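Local structure of glycosyl hydrolase (Rhizobium leguminosarum bv. trifolii, 5NDX) at residues A[405-410]-A[522-527]; A[376-381]-A[399-404]; A[31-36]-A[59-64]. The protein probably hydrolyses O-glycosidic bonds, as a family 39 glycoside hydrolase and bacterial orthologue of human alpha-L-iduronidase. The protein carries 2 engineered substitutions. All coordinates share one frame; numbering follows the deposited sequence.

Interaction 1 of 3, residues A[405-410]-A[522-527]; sequences GGVSIS and VLVVPD. Unlike the reference sequence in segment 405-410: Val407 (reference Leu).
Val407 and Val524 pair backbone to backbone, and two residues further along each strand Ile409 and Val522 do the same, so that four N-H···O=C bonds join antiparallel strands 407-413 and 518-526. In the first pair the returning bond, from Val524 N to Val407 O, is 2.9 Å long and nearly straight (170°). Its partner, Val407 N to Val524 O, is more bent at 147°. The second pair includes the shortest of the four, Val522 N to Ile409 O at 2.8 Å. Between them sits the non-hydrogen-bonded pair Ser408-Leu523, bridged by CA-H···O contacts such as Ser408 CA to Val522 O, 3.3 Å. These strands are interior members of the large mixed sheet beside the TIM barrel, with 395-401 beyond one and 436-445 beyond the other. Apolar contacts fill the face carrying Val407, Ile409, Val522 and Val524. Val407, where the reference sequence has leucine, lies side by side with Val524, its CG2 resting 3.8 Å from Val524 CB; strand 422-431 covers this face through Val430 and Leu428. On the other face the hydroxyl of Ser408 stands anti to its own backbone N (chi1 -180°), which brings OG to 3.3 Å from Leu523 CD2, while Gln521 and Thr374 supply its polar partners. Close backbone packing marks the end of the ladder. Gly406 CA lies 3.0 Å from Val524 O, and any CB there would collide with that oxygen, whereas the ring of Pro526 brings CD to 3.4 Å from Gly405 O.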
ATOM      1  N   GLY A 405      -7.587  13.591  19.931  1.00 41.61           N
ATOM      2  CA  GLY A 405      -8.953  14.036  19.738  1.00 42.59           C
ATOM      3  C   GLY A 405      -9.273  14.195  18.250  1.00 41.79           C
ATOM      4  O   GLY A 405      -8.395  14.335  17.364  1.00 39.83           O
ATOM      5  N   GLY A 406     -10.547  14.218  17.960  1.00 41.34           N
ATOM      6  CA  GLY A 406     -10.951  14.442  16.570  1.00 41.78           C
ATOM      7  C   GLY A 406     -11.143  13.111  15.896  1.00 38.82           C
ATOM      8  O   GLY A 406     -10.931  12.062  16.536  1.00 37.99           O
ATOM      9  N   VAL A 407     -11.622  13.149  14.646  1.00 35.91           N
ATOM     10  CA  VAL A 407     -11.976  11.925  13.959  1.00 34.67           C
ATOM     11  C   VAL A 407     -11.407  11.880  12.552  1.00 32.40           C
ATOM     12  O   VAL A 407     -11.127  12.909  11.950  1.00 32.14           O
ATOM     13  CB  VAL A 407     -13.499  11.666  13.969  1.00 37.36           C
ATOM     14  CG1 VAL A 407     -13.999  11.627  15.408  1.00 38.46           C
ATOM     15  CG2 VAL A 407     -14.265  12.704  13.166  1.00 37.80           C
ATOM     16  N   SER A 408     -11.220  10.654  12.071  1.00 30.79           N
ATOM     17  CA  SER A 408     -10.939  10.360  10.702  1.00 30.87           C
ATOM     18  C   SER A 408     -11.928   9.301  10.294  1.00 29.37           C
ATOM     19  O   SER A 408     -11.975   8.196  10.876  1.00 28.17           O
ATOM     20  CB  SER A 408      -9.516   9.835  10.521  1.00 31.86           C
ATOM     21  OG  SER A 408      -9.259   9.552   9.137  1.00 31.59           O
ATOM     22  N   ILE A 409     -12.700   9.623   9.266  1.00 28.62           N
ATOM     23  CA  ILE A 409     -13.765   8.756   8.779  1.00 28.73           C
ATOM     24  C   ILE A 409     -13.595   8.482   7.281  1.00 29.47           C
ATOM     25  O   ILE A 409     -13.507   9.435   6.489  1.00 30.06           O
ATOM     26  CB  ILE A 409     -15.108   9.427   8.984  1.00 29.12           C
ATOM     27  CG1 ILE A 409     -15.390   9.642  10.470  1.00 29.52           C
ATOM     28  CG2 ILE A 409     -16.249   8.597   8.349  1.00 30.33           C
ATOM     29  CD1 ILE A 409     -16.389  10.734  10.708  1.00 30.54           C
ATOM     30  N   SER A 410     -13.527   7.208   6.903  1.00 28.91           N
ATOM     31  CA  SER A 410     -13.586   6.815   5.508  1.00 29.44           C
ATOM     32  C   SER A 410     -15.046   6.528   5.171  1.00 29.55           C
ATOM     33  O   SER A 410     -15.684   5.680   5.805  1.00 30.52           O
ATOM     34  CB  SER A 410     -12.736   5.595   5.233  1.00 28.23           C
ATOM     35  OG  SER A 410     -11.369   5.860   5.433  1.00 28.33           O
ATOM     36  N   VAL A 522     -13.074  12.111   5.731  1.00 29.68           N
ATOM     37  CA  VAL A 522     -13.467  13.267   6.510  1.00 29.00           C
ATOM     38  C   VAL A 522     -12.536  13.316   7.754  1.00 31.12           C
ATOM     39  O   VAL A 522     -12.509  12.377   8.557  1.00 30.43           O
ATOM     40  CB  VAL A 522     -14.906  13.119   6.973  1.00 30.24           C
ATOM     41  CG1 VAL A 522     -15.342  14.364   7.758  1.00 30.40           C
ATOM     42  CG2 VAL A 522     -15.839  12.834   5.754  1.00 29.98           C
ATOM     43  N   LEU A 523     -11.790  14.401   7.894  1.00 30.71           N
ATOM     44  CA  LEU A 523     -10.926  14.628   9.024  1.00 32.00           C
ATOM     45  C   LEU A 523     -11.500  15.800   9.767  1.00 33.21           C
ATOM     46  O   LEU A 523     -11.782  16.843   9.150  1.00 34.42           O
ATOM     47  CB  LEU A 523      -9.514  14.974   8.563  1.00 34.54           C
ATOM     48  CG  LEU A 523      -8.838  13.938   7.649  1.00 37.16           C
ATOM     49  CD1 LEU A 523      -7.507  14.454   7.085  1.00 41.32           C
ATOM     50  CD2 LEU A 523      -8.623  12.665   8.385  1.00 36.55           C
ATOM     51  N   VAL A 524     -11.748  15.608  11.056  1.00 31.14           N
ATOM     52  CA  VAL A 524     -12.198  16.683  11.939  1.00 32.94           C
ATOM     53  C   VAL A 524     -11.149  16.773  13.059  1.00 33.99           C
ATOM     54  O   VAL A 524     -11.030  15.848  13.865  1.00 32.58           O
ATOM     55  CB  VAL A 524     -13.553  16.392  12.532  1.00 33.74           C
ATOM     56  CG1 VAL A 524     -13.982  17.540  13.427  1.00 36.26           C
ATOM     57  CG2 VAL A 524     -14.607  16.196  11.428  1.00 33.79           C
ATOM     58  N   VAL A 525     -10.349  17.839  13.055  1.00 32.87           N
ATOM     59  CA  VAL A 525      -9.175  17.876  13.910  1.00 33.91           C
ATOM     60  C   VAL A 525      -9.219  19.100  14.849  1.00 33.93           C
ATOM     61  O   VAL A 525      -9.649  20.145  14.433  1.00 33.42           O
ATOM     62  CB  VAL A 525      -7.871  17.850  13.114  1.00 33.83           C
ATOM     63  CG1 VAL A 525      -7.817  16.587  12.308  1.00 35.02           C
ATOM     64  CG2 VAL A 525      -7.713  19.045  12.191  1.00 36.12           C
ATOM     65  N   PRO A 526      -8.779  18.949  16.117  1.00 36.10           N
ATOM     66  CA  PRO A 526      -8.782  20.067  17.042  1.00 36.80           C
ATOM     67  C   PRO A 526      -7.634  21.025  16.766  1.00 38.07           C
ATOM     68  O   PRO A 526      -6.732  20.715  16.029  1.00 37.46           O
ATOM     69  CB  PRO A 526      -8.619  19.400  18.409  1.00 37.86           C
ATOM     70  CG  PRO A 526      -7.800  18.181  18.105  1.00 38.83           C
ATOM     71  CD  PRO A 526      -8.359  17.697  16.774  1.00 37.23           C
ATOM     72  N   ASP A 527      -7.720  22.215  17.331  1.00 41.43           N
ATOM     73  CA  ASP A 527      -6.690  23.230  17.226  1.00 43.76           C
ATOM     74  C   ASP A 527      -5.672  23.007  18.379  1.00 43.85           C
ATOM     75  O   ASP A 527      -6.019  23.159  19.531  1.00 44.37           O
ATOM     76  CB  ASP A 527      -7.343  24.611  17.321  1.00 45.16           C
ATOM     77  CG  ASP A 527      -6.349  25.750  17.221  1.00 45.80           C
ATOM     78  OD1 ASP A 527      -5.158  25.531  17.011  1.00 48.30           O
ATOM     79  OD2 ASP A 527      -6.776  26.898  17.372  1.00 49.68           O
TER

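Interaction 2 of 3, residues A[376-381]-A[399-404]; sequences GDTVCK and PTRLPG
Antiparallel strands 378-385 and 395-401, consecutive strands of the large mixed sheet that packs beside the TIM barrel, meet through Thr400 and Gly376 at one end and Pro399 and Cys380 at the other. Their short segments are splayed strongly, at 116°, so the ladder is brief. Thr400 OG1 accepts a straight bond of 2.8 Å from Gly376 N. Its chi1 of 67° sets the hydroxyl between backbone N and carbonyl carbon, turned to the glycine, while the same oxygen also bonds Ser408 O on the next strand. A valine in place of Thr400 would probably leave Gly376 N and Ser408 O without the buried hydroxyl that joins them. Backbone bonds carry the rest: Arg401 N reaches Thr378 O at 2.8 Å, and Cys380 N meets Pro399 O at 3.1 Å. Asp377 N adds a longer bond to Arg401 O, 3.2 Å. Gly376 is tightly enclosed; a CB on it would strike Arg401 O. Thr378 and Arg401 run alongside each other, with the methyl CG2 of Thr378 over one face of the guanidinium, near its rim. The Arg401 chain bends at chi3 (65°), where its NH2 lies near the side chain of Thr378. Thr378 OG1 donates to Asp377 OD1 at 2.8 Å, meeting it from above the carboxylate plane. The thiol of Cys380 lies against the backbone of the facing strand, SG 3.6 Å from Arg401 N. At the surface the Asp377 carboxylate and the Pro403 ring approach from opposite directions, OD2 of Asp377 3.6 Å from Pro403 CG.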
ATOM      1  N   GLY A 376      -7.533   6.659  12.388  1.00 33.75           N
ATOM      2  CA  GLY A 376      -7.116   6.630  13.768  1.00 34.41           C
ATOM      3  C   GLY A 376      -6.993   5.253  14.373  1.00 34.52           C
ATOM      4  O   GLY A 376      -6.927   4.270  13.655  1.00 33.12           O
ATOM      5  N   ASP A 377      -6.963   5.193  15.713  1.00 34.13           N
ATOM      6  CA  ASP A 377      -6.602   3.947  16.400  1.00 36.00           C
ATOM      7  C   ASP A 377      -7.766   3.391  17.222  1.00 34.96           C
ATOM      8  O   ASP A 377      -7.615   2.382  17.928  1.00 33.91           O
ATOM      9  CB  ASP A 377      -5.373   4.145  17.274  1.00 35.15           C
ATOM     10  CG  ASP A 377      -5.640   5.133  18.449  1.00 38.37           C
ATOM     11  OD1 ASP A 377      -6.792   5.641  18.673  1.00 37.20           O
ATOM     12  OD2 ASP A 377      -4.649   5.430  19.137  1.00 39.33           O
ATOM     13  N   THR A 378      -8.930   4.021  17.129  1.00 33.97           N
ATOM     14  CA  THR A 378     -10.076   3.566  17.896  1.00 35.74           C
ATOM     15  C   THR A 378     -11.339   3.692  17.059  1.00 35.79           C
ATOM     16  O   THR A 378     -11.564   4.735  16.463  1.00 39.03           O
ATOM     17  CB  THR A 378     -10.210   4.421  19.191  1.00 36.94           C
ATOM     18  OG1 THR A 378      -8.971   4.433  19.910  1.00 36.07           O
ATOM     19  CG2 THR A 378     -11.199   3.847  20.066  1.00 40.24           C
ATOM     20  N   VAL A 379     -12.168   2.655  17.017  1.00 35.17           N
ATOM     21  CA  VAL A 379     -13.477   2.742  16.354  1.00 36.52           C
ATOM     22  C   VAL A 379     -14.464   3.499  17.237  1.00 38.25           C
ATOM     23  O   VAL A 379     -14.535   3.257  18.416  1.00 39.08           O
ATOM     24  CB  VAL A 379     -14.005   1.355  15.988  1.00 36.20           C
ATOM     25  CG1 VAL A 379     -15.386   1.435  15.356  1.00 36.48           C
ATOM     26  CG2 VAL A 379     -13.025   0.653  15.039  1.00 35.83           C
ATOM     27  N   CYS A 380     -15.182   4.446  16.663  1.00 39.51           N
ATOM     28  CA  CYS A 380     -16.266   5.192  17.353  1.00 41.62           C
ATOM     29  C   CYS A 380     -17.610   4.621  17.014  1.00 39.95           C
ATOM     30  O   CYS A 380     -17.795   4.042  15.947  1.00 39.19           O
ATOM     31  CB  CYS A 380     -16.440   6.593  16.789  1.00 45.35           C
ATOM     32  SG  CYS A 380     -15.021   7.582  16.747  1.00 52.59           S
ATOM     33  N   LYS A 381     -18.568   4.896  17.866  1.00 39.25           N
ATOM     34  CA  LYS A 381     -19.946   4.480  17.645  1.00 43.54           C
ATOM     35  C   LYS A 381     -20.549   5.274  16.483  1.00 40.04           C
ATOM     36  O   LYS A 381     -20.340   6.478  16.351  1.00 37.99           O
ATOM     37  CB  LYS A 381     -20.721   4.710  18.923  1.00 47.03           C
ATOM     38  CG  LYS A 381     -22.224   4.462  18.907  1.00 54.57           C
ATOM     39  CD  LYS A 381     -22.843   5.240  20.100  1.00 63.02           C
ATOM     40  CE  LYS A 381     -24.323   5.603  19.946  1.00 69.75           C
ATOM     41  NZ  LYS A 381     -25.155   4.370  20.123  1.00 73.95           N
ATOM     42  N   PRO A 399     -15.229   4.544  10.915  1.00 31.59           N
ATOM     43  CA  PRO A 399     -15.295   5.726  11.735  1.00 32.47           C
ATOM     44  C   PRO A 399     -14.332   5.605  12.880  1.00 34.30           C
ATOM     45  O   PRO A 399     -14.490   4.701  13.691  1.00 35.24           O
ATOM     46  CB  PRO A 399     -16.741   5.726  12.219  1.00 32.95           C
ATOM     47  CG  PRO A 399     -17.081   4.276  12.322  1.00 34.08           C
ATOM     48  CD  PRO A 399     -16.149   3.495  11.397  1.00 33.08           C
ATOM     49  N   THR A 400     -13.287   6.446  12.890  1.00 34.07           N
ATOM     50  CA  THR A 400     -12.219   6.332  13.873  1.00 33.55           C
ATOM     51  C   THR A 400     -11.980   7.635  14.622  1.00 34.43           C
ATOM     52  O   THR A 400     -12.213   8.718  14.091  1.00 34.42           O
ATOM     53  CB  THR A 400     -10.881   5.864  13.274  1.00 32.57           C
ATOM     54  OG1 THR A 400     -10.352   6.873  12.405  1.00 32.08           O
ATOM     55  CG2 THR A 400     -11.034   4.534  12.567  1.00 31.13           C
ATOM     56  N   ARG A 401     -11.511   7.495  15.853  1.00 34.53           N
ATOM     57  CA  ARG A 401     -11.002   8.622  16.681  1.00 36.24           C
ATOM     58  C   ARG A 401      -9.488   8.675  16.549  1.00 34.11           C
ATOM     59  O   ARG A 401      -8.814   7.651  16.585  1.00 33.19           O
ATOM     60  CB  ARG A 401     -11.385   8.443  18.159  1.00 37.17           C
ATOM     61  CG  ARG A 401     -11.227   9.669  19.099  1.00 42.57           C
ATOM     62  CD  ARG A 401     -11.506   9.233  20.565  1.00 43.71           C
ATOM     63  NE  ARG A 401     -10.463   8.276  20.975  1.00 51.47           N
ATOM     64  CZ  ARG A 401     -10.428   7.507  22.084  1.00 53.24           C
ATOM     65  NH1 ARG A 401     -11.417   7.543  22.974  1.00 45.76           N
ATOM     66  NH2 ARG A 401      -9.355   6.671  22.279  1.00 52.09           N
ATOM     67  N   LEU A 402      -8.980   9.872  16.381  1.00 33.99           N
ATOM     68  CA  LEU A 402      -7.536  10.133  16.313  1.00 35.25           C
ATOM     69  C   LEU A 402      -6.923  10.342  17.733  1.00 35.99           C
ATOM     70  O   LEU A 402      -7.572  10.908  18.619  1.00 36.43           O
ATOM     71  CB  LEU A 402      -7.279  11.386  15.484  1.00 34.30           C
ATOM     72  CG  LEU A 402      -7.712  11.300  14.008  1.00 34.78           C
ATOM     73  CD1 LEU A 402      -7.834  12.679  13.403  1.00 35.26           C
ATOM     74  CD2 LEU A 402      -6.689  10.490  13.269  1.00 35.65           C
ATOM     75  N   PRO A 403      -5.688   9.902  17.935  1.00 37.23           N
ATOM     76  CA  PRO A 403      -4.936  10.341  19.134  1.00 38.06           C
ATOM     77  C   PRO A 403      -4.912  11.835  19.219  1.00 39.95           C
ATOM     78  O   PRO A 403      -4.641  12.505  18.215  1.00 40.92           O
ATOM     79  CB  PRO A 403      -3.503   9.851  18.872  1.00 40.24           C
ATOM     80  CG  PRO A 403      -3.661   8.687  17.909  1.00 39.53           C
ATOM     81  CD  PRO A 403      -4.899   8.995  17.078  1.00 38.04           C
ATOM     82  N   GLY A 404      -5.246  12.366  20.386  1.00 39.03           N
ATOM     83  CA  GLY A 404      -5.239  13.792  20.567  1.00 40.50           C
ATOM     84  C   GLY A 404      -6.608  14.399  20.335  1.00 41.67           C
ATOM     85  O   GLY A 404      -6.766  15.588  20.530  1.00 43.51           O
TER

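Interaction 3 of 3, residues A[31-36]-A[59-64]; sequences ELLLEP and HYLYNL. With 8U8 ((2~{R},3~{S},4~{S},5~{R},6~{S})-6-(4-methyl-2-oxidanylidene-chromen-7-yl)oxy-3,4,5-tris(oxidanyl)oxane-2-carboxylic acid), chain M.
Glu31 and Leu64 pass head to tail, and the touching is done by one leucine methyl: Leu64 CD2 lies 3.9 Å from Glu31 CG and at similar range from the carboxylate carbon. The glutamate chain folds at chi2 (81°), which lays its methylenes and carboxylate along the leucine instead of extending them. Glu31 OE2 also comes to 4.1 Å from Asn63 CB, a contact with the aliphatic part of that residue, whose amide oxygen is taken up by Asn99 N. Leu33 CD1 meets Leu61 CD2 at 4.2 Å, the two chains running at a slant to one another. Leu34 CD1 is a looser neighbour of Leu64 CD2. No hydrogen bond joins the segments; the contact rests on van der Waals touching. Both segments belong to the TIM barrel, following the adjacent parallel strands 24-27 and 55-58, where such barrels carry their active site. Each contains a short 3-10 turn, closed by Leu34 N to Glu31 O at 2.9 Å in one and by Leu64 N to Leu61 O in the other. Helix 76-87 packs on Leu33, Leu34 and Leu64, Ala81 touching both Leu33 and Leu64. At the start of the second segment His59 turns into the pocket and its NE2 donates to O3 of the bound methylcoumarin uronide (8U8), 3.1 Å at 167°, the sugar oxygen lying in the ring plane at its edge. The other ring nitrogen, ND1, bonds Glu95 OE1, which fixes the rotation of the imidazole, and Asn145, packed against His59, also binds the ligand.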
ATOM      1  N   GLU A  31      14.576  -7.818  -9.084  1.00 41.73           N
ATOM      2  CA  GLU A  31      15.466  -6.975  -9.889  1.00 44.77           C
ATOM      3  C   GLU A  31      14.906  -5.581 -10.130  1.00 42.67           C
ATOM      4  O   GLU A  31      15.690  -4.640 -10.303  1.00 42.16           O
ATOM      5  CB  GLU A  31      15.756  -7.619 -11.265  1.00 48.26           C
ATOM      6  CG  GLU A  31      16.734  -8.778 -11.225  1.00 52.25           C
ATOM      7  CD  GLU A  31      16.120 -10.113 -10.799  1.00 57.16           C
ATOM      8  OE1 GLU A  31      14.888 -10.188 -10.561  1.00 55.99           O
ATOM      9  OE2 GLU A  31      16.892 -11.108 -10.695  1.00 62.67           O
ATOM     10  N   LEU A  32      13.577  -5.413 -10.134  1.00 41.27           N
ATOM     11  CA  LEU A  32      13.009  -4.052 -10.264  1.00 41.23           C
ATOM     12  C   LEU A  32      13.482  -3.138  -9.196  1.00 39.35           C
ATOM     13  O   LEU A  32      13.576  -1.936  -9.442  1.00 41.70           O
ATOM     14  CB  LEU A  32      11.475  -4.051 -10.292  1.00 43.05           C
ATOM     15  CG  LEU A  32      10.848  -4.766 -11.468  1.00 44.51           C
ATOM     16  CD1 LEU A  32       9.339  -4.652 -11.334  1.00 46.35           C
ATOM     17  CD2 LEU A  32      11.345  -4.212 -12.792  1.00 47.14           C
ATOM     18  N   LEU A  33      13.865  -3.663  -8.027  1.00 39.08           N
ATOM     19  CA  LEU A  33      14.380  -2.789  -6.959  1.00 40.05           C
ATOM     20  C   LEU A  33      15.683  -2.072  -7.345  1.00 41.80           C
ATOM     21  O   LEU A  33      16.027  -1.064  -6.762  1.00 40.24           O
ATOM     22  CB  LEU A  33      14.606  -3.560  -5.661  1.00 40.07           C
ATOM     23  CG  LEU A  33      13.386  -3.962  -4.868  1.00 41.03           C
ATOM     24  CD1 LEU A  33      13.642  -5.061  -3.854  1.00 42.69           C
ATOM     25  CD2 LEU A  33      12.835  -2.741  -4.129  1.00 40.05           C
ATOM     26  N   LEU A  34      16.393  -2.577  -8.335  1.00 43.75           N
ATOM     27  CA  LEU A  34      17.619  -1.929  -8.814  1.00 45.83           C
ATOM     28  C   LEU A  34      17.353  -0.904  -9.909  1.00 45.88           C
ATOM     29  O   LEU A  34      18.259  -0.208 -10.264  1.00 46.77           O
ATOM     30  CB  LEU A  34      18.589  -2.967  -9.380  1.00 47.70           C
ATOM     31  CG  LEU A  34      18.816  -4.177  -8.453  1.00 51.56           C
ATOM     32  CD1 LEU A  34      19.633  -5.257  -9.166  1.00 54.81           C
ATOM     33  CD2 LEU A  34      19.456  -3.760  -7.142  1.00 48.81           C
ATOM     34  N   GLU A  35      16.137  -0.803 -10.431  1.00 45.04           N
ATOM     35  CA  GLU A  35      15.837   0.123 -11.538  1.00 46.64           C
ATOM     36  C   GLU A  35      15.493   1.529 -11.029  1.00 45.82           C
ATOM     37  O   GLU A  35      14.866   1.671  -9.994  1.00 43.55           O
ATOM     38  CB  GLU A  35      14.631  -0.383 -12.332  1.00 47.78           C
ATOM     39  CG  GLU A  35      14.841  -1.679 -13.110  1.00 51.53           C
ATOM     40  CD  GLU A  35      16.041  -1.621 -14.077  1.00 54.65           C
ATOM     41  OE1 GLU A  35      16.349  -0.585 -14.686  1.00 55.24           O
ATOM     42  OE2 GLU A  35      16.720  -2.634 -14.199  1.00 60.30           O
ATOM     43  N   PRO A  36      15.843   2.576 -11.786  1.00 45.04           N
ATOM     44  CA  PRO A  36      15.497   3.934 -11.317  1.00 44.74           C
ATOM     45  C   PRO A  36      13.996   4.252 -11.213  1.00 43.33           C
ATOM     46  O   PRO A  36      13.595   5.071 -10.376  1.00 41.70           O
ATOM     47  CB  PRO A  36      16.174   4.843 -12.342  1.00 46.50           C
ATOM     48  CG  PRO A  36      16.354   3.962 -13.550  1.00 45.57           C
ATOM     49  CD  PRO A  36      16.691   2.613 -12.983  1.00 44.35           C
ATOM     50  N   HIS A  59       8.994 -10.693  -4.659  1.00 38.39           N
ATOM     51  CA  HIS A  59       9.311 -12.079  -5.026  1.00 42.31           C
ATOM     52  C   HIS A  59      10.756 -12.261  -5.482  1.00 40.61           C
ATOM     53  O   HIS A  59      11.303 -11.402  -6.184  1.00 42.42           O
ATOM     54  CB  HIS A  59       8.464 -12.573  -6.218  1.00 45.02           C
ATOM     55  CG  HIS A  59       7.045 -12.911  -5.910  1.00 47.61           C
ATOM     56  ND1 HIS A  59       6.566 -13.091  -4.630  1.00 49.10           N
ATOM     57  CD2 HIS A  59       6.009 -13.199  -6.745  1.00 48.76           C
ATOM     58  CE1 HIS A  59       5.289 -13.433  -4.679  1.00 50.51           C
ATOM     59  NE2 HIS A  59       4.924 -13.492  -5.952  1.00 50.36           N
ATOM     60  N   TYR A  60      11.330 -13.400  -5.137  1.00 40.87           N
ATOM     61  CA  TYR A  60      12.650 -13.843  -5.648  1.00 42.52           C
ATOM     62  C   TYR A  60      13.809 -12.960  -5.195  1.00 42.43           C
ATOM     63  O   TYR A  60      14.746 -12.723  -5.952  1.00 42.17           O
ATOM     64  CB  TYR A  60      12.629 -13.918  -7.181  1.00 47.33           C
ATOM     65  CG  TYR A  60      11.578 -14.842  -7.747  1.00 49.31           C
ATOM     66  CD1 TYR A  60      11.698 -16.221  -7.563  1.00 54.99           C
ATOM     67  CD2 TYR A  60      10.513 -14.368  -8.505  1.00 52.71           C
ATOM     68  CE1 TYR A  60      10.783 -17.113  -8.101  1.00 56.92           C
ATOM     69  CE2 TYR A  60       9.575 -15.252  -9.053  1.00 55.53           C
ATOM     70  CZ  TYR A  60       9.726 -16.628  -8.835  1.00 57.67           C
ATOM     71  OH  TYR A  60       8.845 -17.551  -9.316  1.00 61.66           O
ATOM     72  N   LEU A  61      13.778 -12.494  -3.943  1.00 40.77           N
ATOM     73  CA  LEU A  61      14.925 -11.769  -3.413  1.00 40.49           C
ATOM     74  C   LEU A  61      16.232 -12.593  -3.550  1.00 41.80           C
ATOM     75  O   LEU A  61      17.261 -12.029  -3.882  1.00 42.32           O
ATOM     76  CB  LEU A  61      14.693 -11.332  -1.958  1.00 39.17           C
ATOM     77  CG  LEU A  61      13.755 -10.114  -1.850  1.00 38.59           C
ATOM     78  CD1 LEU A  61      13.253  -9.997  -0.429  1.00 39.09           C
ATOM     79  CD2 LEU A  61      14.452  -8.853  -2.322  1.00 37.82           C
ATOM     80  N   TYR A  62      16.180 -13.905  -3.344  1.00 40.54           N
ATOM     81  CA  TYR A  62      17.422 -14.715  -3.440  1.00 42.15           C
ATOM     82  C   TYR A  62      17.967 -14.926  -4.876  1.00 43.60           C
ATOM     83  O   TYR A  62      19.139 -15.278  -5.022  1.00 45.64           O
ATOM     84  CB  TYR A  62      17.254 -16.053  -2.725  1.00 40.22           C
ATOM     85  CG  TYR A  62      17.298 -16.001  -1.196  1.00 40.33           C
ATOM     86  CD1 TYR A  62      18.154 -15.129  -0.517  1.00 41.04           C
ATOM     87  CD2 TYR A  62      16.485 -16.843  -0.429  1.00 40.69           C
ATOM     88  CE1 TYR A  62      18.248 -15.118   0.876  1.00 42.06           C
ATOM     89  CE2 TYR A  62      16.546 -16.832   0.966  1.00 41.46           C
ATOM     90  CZ  TYR A  62      17.445 -15.969   1.614  1.00 42.15           C
ATOM     91  OH  TYR A  62      17.584 -15.962   2.982  1.00 41.52           O
ATOM     92  N   ASN A  63      17.176 -14.649  -5.923  1.00 42.43           N
ATOM     93  CA  ASN A  63      17.736 -14.578  -7.294  1.00 44.99           C
ATOM     94  C   ASN A  63      18.694 -13.427  -7.455  1.00 45.45           C
ATOM     95  O   ASN A  63      19.423 -13.410  -8.404  1.00 46.30           O
ATOM     96  CB  ASN A  63      16.652 -14.476  -8.377  1.00 46.67           C
ATOM     97  CG  ASN A  63      15.873 -15.772  -8.541  1.00 48.65           C
ATOM     98  OD1 ASN A  63      16.227 -16.813  -7.995  1.00 49.39           O
ATOM     99  ND2 ASN A  63      14.804 -15.703  -9.283  1.00 51.56           N
ATOM    100  N   LEU A  64      18.680 -12.460  -6.541  1.00 44.39           N
ATOM    101  CA  LEU A  64      19.673 -11.408  -6.535  1.00 45.87           C
ATOM    102  C   LEU A  64      21.062 -11.898  -6.074  1.00 47.00           C
ATOM    103  O   LEU A  64      22.047 -11.221  -6.320  1.00 47.56           O
ATOM    104  CB  LEU A  64      19.232 -10.238  -5.636  1.00 44.06           C
ATOM    105  CG  LEU A  64      17.964  -9.505  -6.112  1.00 45.96           C
ATOM    106  CD1 LEU A  64      17.597  -8.352  -5.199  1.00 44.14           C
ATOM    107  CD2 LEU A  64      18.075  -9.053  -7.580  1.00 46.84           C
TER
HETATM  108  C15 8U8 M 712      -0.519 -20.135 -12.004  1.00126.91           C
HETATM  109  C13 8U8 M 712      -1.386 -19.856 -10.923  1.00131.95           C
HETATM  110  C14 8U8 M 712      -2.327 -20.822 -10.555  1.00132.30           C
HETATM  111  C16 8U8 M 712      -3.177 -20.603  -9.468  1.00131.61           C
HETATM  112  O9  8U8 M 712      -3.999 -21.484  -9.225  1.00128.59           O
HETATM  113  O8  8U8 M 712      -3.124 -19.428  -8.743  1.00122.24           O
HETATM  114  C11 8U8 M 712      -2.138 -18.508  -9.002  1.00118.18           C
HETATM  115  C10 8U8 M 712      -2.020 -17.393  -8.166  1.00111.55           C
HETATM  116  C12 8U8 M 712      -1.265 -18.706 -10.107  1.00128.18           C
HETATM  117  C7  8U8 M 712      -0.250 -17.752 -10.313  1.00122.67           C
HETATM  118  C8  8U8 M 712      -0.132 -16.641  -9.471  1.00115.94           C
HETATM  119  C9  8U8 M 712      -1.019 -16.443  -8.400  1.00109.17           C
HETATM  120  O2  8U8 M 712      -0.920 -15.382  -7.521  1.00 90.24           O
HETATM  121  C5  8U8 M 712      -0.308 -14.076  -7.856  1.00 68.08           C
HETATM  122  O1  8U8 M 712      -0.839 -13.627  -9.112  1.00 60.78           O
HETATM  123  C1  8U8 M 712      -0.180 -12.618  -9.774  1.00 48.18           C
HETATM  124  C6  8U8 M 712      -1.255 -11.849 -10.295  1.00 35.15           C
HETATM  125  O7  8U8 M 712      -1.015 -11.205 -11.309  1.00 37.79           O
HETATM  126  O6  8U8 M 712      -2.298 -11.885  -9.667  1.00 37.30           O
HETATM  127  C2  8U8 M 712       0.652 -11.626  -8.904  1.00 59.96           C
HETATM  128  O5  8U8 M 712      -0.251 -10.706  -8.256  1.00 54.97           O
HETATM  129  C3  8U8 M 712       1.620 -12.350  -7.869  1.00 54.95           C
HETATM  130  O4  8U8 M 712       2.940 -12.129  -8.230  1.00 55.21           O
HETATM  131  C4  8U8 M 712       1.324 -13.880  -7.773  1.00 66.47           C
HETATM  132  O3  8U8 M 712       2.009 -14.408  -6.565  1.00 53.88           O

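How the interactions relate
From the N terminus, interaction 3 comes first: it closes a loop holding helix 36-45 and strand 55-58, within the TIM barrel. Interaction 2 follows, closing the 17-residue connection that holds helix 390-393 between strands 378-385 and 395-401. Interaction 1 then opens at the very next strand, 407-413, and closes a much longer excursion of 111 residues by bringing in strand 518-526. The three are in series, with no nesting or crossing. Interactions 1 and 2 touch and share one sheet, their centres about 8 Å apart, so four of its strands are tied in sequence. Interaction 3 lies about 40 Å from interaction 1, centre to centre, across the chain's middle.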